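Local coordinates for protein ALDH21) (Physcomitrella patens subsp. patens, PDB 5MZ5) that oxidises succinic semialdehyde with NADP(+) as coenzyme, as a plant member of the aldehyde dehydrogenase family, at residues Tyr425-Phe428 against Lys429-Val432. Residues are numbered along the deposited sequence; the frame is centred on the assembly and turned at random.
Sequences YSDF and KEAV
The methyl CB of A431 sits over one face of the Y425 ring, a CH-pi contact 3.6 Å from the ring centroid and 10° off its normal, while the backbone N of D427 lies at the edge of that ring, in its plane. The F428 ring receives CG2 of V432 on one face, shifted toward the rim, with F428 CZ 3.8 Å from V432 CG2. They lie where strand 419-425 runs through a short loop into helix 428-435 of the aldehyde dehydrogenase fold, a strand-turn-helix joint with an N-capped helix, away from the NADP(+) and succinate sites. D427 is the N-cap: with CG anti to the backbone N (chi1 -174°), its carboxylate folds back over the first turn, and E430 N donates to D427 OD2 at 3.2 Å, reaching it from above the carboxylate plane through a rather bent bond. The other oxygen, D427 OD1, accepts from a water 2.7 Å away, which in turn accepts from K429 N, so one carboxylate serves two amides at the helix start, one directly. An alanine here would remove both carboxylate oxygens and would probably leave E430 N without its cap and the water without this acceptor. A431 N donates to D427 O at 3.0 Å, an i to i+4 backbone bond. Y425 OH hydrogen-bonds to D295 OD1, and I293 of strand 290-294 touches Y425, A431 and V432; F428 also meets K453 and Y456 of helix 451-460 and L515 of a second subunit. One residue farther on, V432 N donates to F428 O at 3.1 Å, with an N-H...O angle of 158°.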
ATOM      1  N   TYR A 425      31.139  -8.059  27.051  1.00 28.54           N
ATOM      2  CA  TYR A 425      30.827  -9.308  26.360  1.00 27.65           C
ATOM      3  C   TYR A 425      31.973  -9.655  25.409  1.00 31.69           C
ATOM      4  O   TYR A 425      32.740  -8.768  25.010  1.00 29.65           O
ATOM      5  CB  TYR A 425      29.441  -9.275  25.647  1.00 26.32           C
ATOM      6  CG  TYR A 425      29.407  -8.399  24.416  1.00 25.97           C
ATOM      7  CD1 TYR A 425      29.820  -8.885  23.180  1.00 27.76           C
ATOM      8  CD2 TYR A 425      28.954  -7.085  24.485  1.00 25.60           C
ATOM      9  CE1 TYR A 425      29.817  -8.075  22.049  1.00 28.49           C
ATOM     10  CE2 TYR A 425      28.904  -6.276  23.351  1.00 25.23           C
ATOM     11  CZ  TYR A 425      29.340  -6.776  22.135  1.00 32.35           C
ATOM     12  OH  TYR A 425      29.354  -5.963  21.037  1.00 28.74           O
ATOM     13  N   SER A 426      32.074 -10.939  25.047  1.00 30.66           N
ATOM     14  CA  SER A 426      33.089 -11.424  24.107  1.00 33.00           C
ATOM     15  C   SER A 426      32.433 -11.981  22.845  1.00 39.17           C
ATOM     16  O   SER A 426      33.057 -11.965  21.779  1.00 40.55           O
ATOM     17  CB  SER A 426      33.968 -12.493  24.757  1.00 36.98           C
ATOM     18  OG  SER A 426      33.189 -13.534  25.329  1.00 43.71           O
ATOM     19  N   ASP A 427      31.192 -12.496  22.973  1.00 35.30           N
ATOM     20  CA  ASP A 427      30.444 -13.065  21.854  1.00 35.26           C
ATOM     21  C   ASP A 427      29.212 -12.213  21.514  1.00 37.67           C
ATOM     22  O   ASP A 427      28.378 -11.959  22.385  1.00 38.03           O
ATOM     23  CB  ASP A 427      30.058 -14.527  22.149  1.00 37.54           C
ATOM     24  CG  ASP A 427      29.403 -15.230  20.972  1.00 49.91           C
ATOM     25  OD1 ASP A 427      30.075 -15.412  19.946  1.00 52.98           O
ATOM     26  OD2 ASP A 427      28.222 -15.593  21.084  1.00 57.31           O
ATOM     27  N   PHE A 428      29.105 -11.777  20.248  1.00 31.90           N
ATOM     28  CA  PHE A 428      28.009 -10.949  19.749  1.00 29.69           C
ATOM     29  C   PHE A 428      26.631 -11.621  19.912  1.00 34.09           C
ATOM     30  O   PHE A 428      25.700 -10.965  20.378  1.00 32.98           O
ATOM     31  CB  PHE A 428      28.258 -10.496  18.284  1.00 30.33           C
ATOM     32  CG  PHE A 428      27.123  -9.673  17.724  1.00 30.91           C
ATOM     33  CD1 PHE A 428      26.974  -8.336  18.071  1.00 32.71           C
ATOM     34  CD2 PHE A 428      26.179 -10.245  16.873  1.00 32.25           C
ATOM     35  CE1 PHE A 428      25.902  -7.583  17.575  1.00 32.54           C
ATOM     36  CE2 PHE A 428      25.115  -9.488  16.370  1.00 33.51           C
ATOM     37  CZ  PHE A 428      24.978  -8.167  16.731  1.00 30.64           C
ATOM     38  N   LYS A 429      26.502 -12.909  19.512  1.00 30.94           N
ATOM     39  CA  LYS A 429      25.260 -13.677  19.613  1.00 31.02           C
ATOM     40  C   LYS A 429      24.780 -13.704  21.076  1.00 35.23           C
ATOM     41  O   LYS A 429      23.580 -13.561  21.337  1.00 33.95           O
ATOM     42  CB  LYS A 429      25.474 -15.116  19.123  1.00 34.20           C
ATOM     43  CG  LYS A 429      25.224 -15.314  17.642  1.00 51.39           C
ATOM     44  CD  LYS A 429      25.679 -16.713  17.190  1.00 66.31           C
ATOM     45  CE  LYS A 429      24.876 -17.378  16.083  1.00 83.22           C
ATOM     46  NZ  LYS A 429      25.277 -16.949  14.714  1.00 91.84           N
ATOM     47  N   GLU A 430      25.738 -13.850  22.020  1.00 30.75           N
ATOM     48  CA  GLU A 430      25.494 -13.870  23.461  1.00 30.00           C
ATOM     49  C   GLU A 430      25.042 -12.517  23.967  1.00 32.88           C
ATOM     50  O   GLU A 430      24.193 -12.468  24.848  1.00 31.79           O
ATOM     51  CB  GLU A 430      26.733 -14.362  24.233  1.00 31.75           C
ATOM     52  CG  GLU A 430      26.922 -15.871  24.180  1.00 40.28           C
ATOM     53  CD  GLU A 430      25.823 -16.724  24.789  1.00 57.16           C
ATOM     54  OE1 GLU A 430      25.363 -16.416  25.913  1.00 54.29           O
ATOM     55  OE2 GLU A 430      25.431 -17.720  24.140  1.00 57.29           O
ATOM     56  N   ALA A 431      25.601 -11.420  23.413  1.00 29.89           N
ATOM     57  CA  ALA A 431      25.210 -10.057  23.771  1.00 29.09           C
ATOM     58  C   ALA A 431      23.734  -9.828  23.379  1.00 30.61           C
ATOM     59  O   ALA A 431      22.992  -9.261  24.178  1.00 29.44           O
ATOM     60  CB  ALA A 431      26.111  -9.036  23.076  1.00 29.54           C
ATOM     61  N   VAL A 432      23.311 -10.304  22.165  1.00 25.88           N
ATOM     62  CA  VAL A 432      21.936 -10.196  21.663  1.00 24.98           C
ATOM     63  C   VAL A 432      20.985 -10.975  22.593  1.00 29.62           C
ATOM     64  O   VAL A 432      19.934 -10.456  22.972  1.00 30.94           O
ATOM     65  CB  VAL A 432      21.800 -10.643  20.174  1.00 27.74           C
ATOM     66  CG1 VAL A 432      20.332 -10.636  19.719  1.00 25.24           C
ATOM     67  CG2 VAL A 432      22.654  -9.769  19.252  1.00 27.68           C
TER
HETATM   68  O   HOH W   1      28.700 -14.418  17.899  1.00 38.96           O